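Local coordinates for DltD domain-containing protein (Beauveria bassiana, PDB 7D78) that probably acts as an alpha/beta-hydrolase-type thioesterase that cyclises a polyketide chain, releasing it as a medium-ring lactone, at residues 259-265 with 287-293; 264-270 with 294-299. All blocks are in the same frame, centred on the assembly; numbering follows the deposited sequence.

Interaction 1. Residues 259-265 with 287-293; sequences VLMVTPE and KFLEAKG
Strands 259-264 and 286-291 are the last two parallel strands of the alpha/beta-hydrolase sheet, joined as a beta-alpha-beta unit through helix 272-281. Their hydrogen bonds alternate in regular parallel fashion: Met261 N gives to Lys287 O, Leu289 N to Met261 O, Thr263 N to Leu289 O and Ala291 N to Thr263 O. The pairing continues to Glu265 N, which gives to Ala291 O at 3.1 Å. Side chains alternate between the two faces. On one, Leu260 CD1 lies alongside the aliphatic chain of Lys287, 3.7 Å from its CG. On the other, Phe288 has CG anti to its backbone N (chi1 -178°), which carries CE1 to 3.3 Å from Thr263 OG1, while Met261 SD sits at the ring edge, 5.5 Å from the centroid, as a Met-aromatic contact. At the C-terminal end of the pair the extended Glu265 chain brings OE1 to Gly293 N (2.8 Å), a bond that helps to hold the carboxylate. Its OE2 makes a long salt bridge of 3.6 Å to Lys292 NZ, and this lysine also pairs with Glu290 OE1, probably easing the closeness of the two acids. Thr263 OG1 is hydrogen-bonded to Gln275 of helix 272-281, whose Phe279 meets the Phe288 ring. Across the sheet, Leu260, Val262 and Leu289 pack on helix 305-319, and strand 150-156 flanks 259-264.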
# COMPACT_ATOMS: atom_id res chain seq x y z
N VAL A 259 -4.62 20.70 -11.16
CA VAL A 259 -3.26 20.25 -10.85
C VAL A 259 -2.25 21.10 -11.61
O VAL A 259 -2.36 21.28 -12.83
CB VAL A 259 -3.06 18.75 -11.16
CG1 VAL A 259 -3.57 18.40 -12.56
CG2 VAL A 259 -1.58 18.36 -11.00
N LEU A 260 -1.26 21.60 -10.88
CA LEU A 260 -0.10 22.26 -11.45
C LEU A 260 1.11 21.37 -11.23
O LEU A 260 1.37 20.95 -10.09
CB LEU A 260 0.13 23.62 -10.79
CG LEU A 260 1.49 24.26 -11.05
CD1 LEU A 260 1.58 24.69 -12.52
CD2 LEU A 260 1.70 25.45 -10.12
N MET A 261 1.83 21.05 -12.30
CA MET A 261 3.08 20.32 -12.19
C MET A 261 4.24 21.21 -12.64
O MET A 261 4.19 21.82 -13.72
CB MET A 261 3.07 19.05 -13.04
CG MET A 261 4.36 18.26 -12.92
SD MET A 261 4.33 16.76 -13.92
CE MET A 261 2.90 15.92 -13.25
N VAL A 262 5.28 21.27 -11.81
CA VAL A 262 6.51 21.97 -12.11
C VAL A 262 7.61 20.94 -12.28
O VAL A 262 7.97 20.24 -11.32
CB VAL A 262 6.87 22.98 -11.01
CG1 VAL A 262 8.17 23.71 -11.35
CG2 VAL A 262 5.72 23.96 -10.79
N THR A 263 8.17 20.85 -13.49
CA THR A 263 9.15 19.84 -13.84
C THR A 263 10.48 20.51 -14.19
O THR A 263 10.49 21.43 -15.02
CB THR A 263 8.66 19.01 -15.03
OG1 THR A 263 7.53 18.22 -14.62
CG2 THR A 263 9.77 18.07 -15.55
N PRO A 264 11.60 20.08 -13.60
CA PRO A 264 12.90 20.64 -13.98
C PRO A 264 13.34 20.06 -15.31
O PRO A 264 13.30 18.84 -15.51
CB PRO A 264 13.83 20.21 -12.85
CG PRO A 264 12.95 19.42 -11.85
CD PRO A 264 11.75 18.99 -12.62
N GLU A 265 13.77 20.93 -16.23
CA GLU A 265 14.25 20.47 -17.54
C GLU A 265 15.34 19.42 -17.40
O GLU A 265 15.33 18.41 -18.11
CB GLU A 265 14.78 21.65 -18.37
CG GLU A 265 15.19 21.22 -19.78
CD GLU A 265 16.02 22.27 -20.50
OE1 GLU A 265 16.56 23.18 -19.83
OE2 GLU A 265 16.14 22.16 -21.74
N LYS A 287 -2.06 22.69 -15.39
CA LYS A 287 -1.03 23.59 -15.89
C LYS A 287 0.33 22.93 -15.72
O LYS A 287 0.62 22.35 -14.67
CB LYS A 287 -1.04 24.94 -15.16
CG LYS A 287 0.06 25.89 -15.67
CD LYS A 287 -0.02 27.27 -15.03
CE LYS A 287 1.10 28.20 -15.55
NZ LYS A 287 1.07 28.29 -17.04
N PHE A 288 1.15 23.04 -16.75
CA PHE A 288 2.51 22.51 -16.74
C PHE A 288 3.52 23.64 -16.82
O PHE A 288 3.37 24.57 -17.62
CB PHE A 288 2.70 21.53 -17.90
CG PHE A 288 4.06 20.91 -17.93
CD1 PHE A 288 4.36 19.83 -17.12
CD2 PHE A 288 5.04 21.41 -18.77
CE1 PHE A 288 5.62 19.26 -17.14
CE2 PHE A 288 6.30 20.84 -18.80
CZ PHE A 288 6.59 19.76 -17.99
N LEU A 289 4.56 23.57 -15.98
CA LEU A 289 5.65 24.53 -15.98
C LEU A 289 6.98 23.79 -16.04
O LEU A 289 7.27 22.98 -15.16
CB LEU A 289 5.63 25.41 -14.73
CG LEU A 289 4.87 26.72 -14.76
CD1 LEU A 289 5.44 27.59 -13.66
CD2 LEU A 289 5.01 27.39 -16.11
N GLU A 290 7.78 24.08 -17.07
CA GLU A 290 9.13 23.54 -17.16
C GLU A 290 10.11 24.58 -16.66
O GLU A 290 10.10 25.72 -17.13
CB GLU A 290 9.48 23.13 -18.59
CG GLU A 290 10.91 22.64 -18.76
CD GLU A 290 11.15 22.01 -20.13
OE1 GLU A 290 10.52 22.46 -21.10
OE2 GLU A 290 11.95 21.06 -20.23
N ALA A 291 10.96 24.20 -15.70
CA ALA A 291 11.97 25.10 -15.14
C ALA A 291 13.27 24.88 -15.91
O ALA A 291 14.01 23.94 -15.63
CB ALA A 291 12.15 24.88 -13.65
N LYS A 292 13.54 25.75 -16.89
CA LYS A 292 14.67 25.55 -17.79
C LYS A 292 15.99 25.54 -17.03
O LYS A 292 16.19 26.32 -16.09
CB LYS A 292 14.71 26.65 -18.86
CG LYS A 292 13.63 26.50 -19.91
CD LYS A 292 14.00 25.48 -20.96
CE LYS A 292 12.77 24.74 -21.46
NZ LYS A 292 13.06 23.86 -22.63
N GLY A 293 16.88 24.64 -17.44
CA GLY A 293 18.19 24.54 -16.82
C GLY A 293 18.22 24.09 -15.38
O GLY A 293 19.29 24.08 -14.77
O HOH W 1 13.45 17.96 -20.10

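Interaction 2. Residues 264-270 with 294-299; sequences PELDTMS and KGHLTV
Asp267 and His296 each extend from their loops with CG anti to the backbone N (chi1 -162° and -164°), and these torsions bring carboxylate and imidazole together. His296 ND1 donates to Asp267 OD2 at 2.8 Å in an almost straight bond; the oxygen uses its syn lone pair and lies in the ring plane, although the carboxylate itself is turned 52° from the ring. The other oxygen, OD1, takes two backbone N-H groups of its own loop, Ser270 N at 2.8 Å from above the carboxylate plane and Met269 N nearly along the C-O axis. Met269 N closes an Asx turn and Ser270 N extends it to an Asx motif; together they help to hold the carboxylate against rotation. Gln275 of helix 272-281 gives a further bond to OD2. Over one face of the imidazole comes Met269 CB, 4.0 Å from the centroid in a CH-pi contact, and the methionine then runs across the ring so that SD also meets Leu297 CD2 at 3.5 Å. A water accepts from His296 N. At the start of the first loop, the type I turn from Pro264 to Asp267 is tied to the second loop by Leu266 N, 2.8 Å from Lys294 O, while Pro264 CG packs on Val299 CB at 3.8 Å. His296 NE2 is hydrogen-bonded to Ser134 OG, on what looks like the nucleophile elbow. The set Ser134, His296 and Asp267 thus has the charge-relay geometry of a Ser-His-Asp triad, consistent with the active site of an alpha/beta-hydrolase thioesterase.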
# COMPACT_ATOMS: atom_id res chain seq x y z
N PRO A 264 11.60 20.08 -13.60
CA PRO A 264 12.90 20.64 -13.98
C PRO A 264 13.34 20.06 -15.31
O PRO A 264 13.30 18.84 -15.51
CB PRO A 264 13.83 20.21 -12.85
CG PRO A 264 12.95 19.42 -11.85
CD PRO A 264 11.75 18.99 -12.62
N GLU A 265 13.77 20.93 -16.23
CA GLU A 265 14.25 20.47 -17.54
C GLU A 265 15.34 19.42 -17.40
O GLU A 265 15.33 18.41 -18.11
CB GLU A 265 14.78 21.65 -18.37
CG GLU A 265 15.19 21.22 -19.78
CD GLU A 265 16.02 22.27 -20.50
OE1 GLU A 265 16.56 23.18 -19.83
OE2 GLU A 265 16.14 22.16 -21.74
N LEU A 266 16.28 19.63 -16.49
CA LEU A 266 17.45 18.78 -16.33
C LEU A 266 17.35 17.91 -15.08
O LEU A 266 18.33 17.72 -14.35
CB LEU A 266 18.73 19.62 -16.31
CG LEU A 266 18.84 20.57 -17.50
CD1 LEU A 266 20.09 21.43 -17.41
CD2 LEU A 266 18.83 19.77 -18.79
N ASP A 267 16.17 17.37 -14.82
CA ASP A 267 15.98 16.52 -13.65
C ASP A 267 16.73 15.21 -13.85
O ASP A 267 16.32 14.37 -14.66
CB ASP A 267 14.49 16.28 -13.42
CG ASP A 267 14.19 15.78 -12.02
OD1 ASP A 267 15.03 15.04 -11.47
OD2 ASP A 267 13.12 16.14 -11.47
N THR A 268 17.81 15.00 -13.10
CA THR A 268 18.57 13.76 -13.14
C THR A 268 18.11 12.73 -12.11
O THR A 268 18.72 11.66 -12.03
CB THR A 268 20.06 14.03 -12.92
OG1 THR A 268 20.21 14.78 -11.70
CG2 THR A 268 20.65 14.80 -14.09
N MET A 269 17.10 13.05 -11.29
CA MET A 269 16.57 12.11 -10.31
C MET A 269 15.19 11.57 -10.64
O MET A 269 14.90 10.42 -10.31
CB MET A 269 16.51 12.72 -8.90
CG MET A 269 17.84 12.74 -8.12
SD MET A 269 17.97 14.10 -6.94
CE MET A 269 17.31 13.47 -5.42
N SER A 270 14.32 12.38 -11.24
CA SER A 270 13.03 11.92 -11.73
C SER A 270 12.95 12.26 -13.20
O SER A 270 12.89 13.45 -13.56
CB SER A 270 11.89 12.58 -10.95
OG SER A 270 10.63 12.26 -11.52
N LYS A 294 17.08 23.70 -14.80
CA LYS A 294 17.03 23.33 -13.40
C LYS A 294 17.09 21.82 -13.22
O LYS A 294 16.73 21.05 -14.12
CB LYS A 294 15.77 23.88 -12.73
CG LYS A 294 15.76 25.40 -12.65
CD LYS A 294 17.10 25.92 -12.15
CE LYS A 294 17.13 27.44 -12.15
NZ LYS A 294 16.23 28.01 -11.12
N GLY A 295 17.56 21.40 -12.04
CA GLY A 295 17.55 20.01 -11.64
C GLY A 295 16.51 19.73 -10.57
O GLY A 295 15.72 20.59 -10.19
N HIS A 296 16.54 18.49 -10.08
CA HIS A 296 15.55 18.04 -9.09
C HIS A 296 15.59 18.89 -7.82
O HIS A 296 14.54 19.17 -7.23
CB HIS A 296 15.79 16.56 -8.77
CG HIS A 296 14.64 15.89 -8.08
ND1 HIS A 296 13.49 15.53 -8.75
CD2 HIS A 296 14.48 15.48 -6.80
CE1 HIS A 296 12.67 14.94 -7.90
NE2 HIS A 296 13.24 14.90 -6.71
N LEU A 297 16.78 19.31 -7.38
CA LEU A 297 16.91 20.06 -6.14
C LEU A 297 16.97 21.57 -6.33
O LEU A 297 16.76 22.30 -5.36
CB LEU A 297 18.17 19.66 -5.35
CG LEU A 297 18.34 18.23 -4.83
CD1 LEU A 297 17.06 17.67 -4.27
CD2 LEU A 297 18.90 17.35 -5.92
N THR A 298 17.26 22.05 -7.54
CA THR A 298 17.38 23.47 -7.81
C THR A 298 16.16 24.03 -8.51
O THR A 298 16.17 25.20 -8.91
CB THR A 298 18.64 23.75 -8.65
OG1 THR A 298 18.55 23.03 -9.89
CG2 THR A 298 19.90 23.31 -7.90
N VAL A 299 15.12 23.23 -8.69
CA VAL A 299 13.95 23.67 -9.45
C VAL A 299 13.31 24.90 -8.82
O VAL A 299 12.71 25.72 -9.52
CB VAL A 299 12.96 22.50 -9.59
CG1 VAL A 299 12.55 21.98 -8.21
CG2 VAL A 299 11.76 22.89 -10.43
O HOH W 2 18.72 16.63 -10.78

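The centres of the two interactions lie about 10 Å apart, and Pro264 and Glu265 belong to both. Along the chain the segments alternate: strand 259-264 leads into loop 264-270, helix 272-281 follows, and strand 286-291 then runs into loop 294-299. Interaction 1 therefore pairs the two strands, and interaction 2 pairs the loops leaving their C-terminal ends, where active-site residues of alpha/beta hydrolases usually sit. Val299 CG2 packs against Val262 CG1 and Ala291 CB, each at 3.8 Å, on the sheet face that carries both residues. The parallel pairing brings the two loops together, consistent with placing the probable acid and histidine near each other.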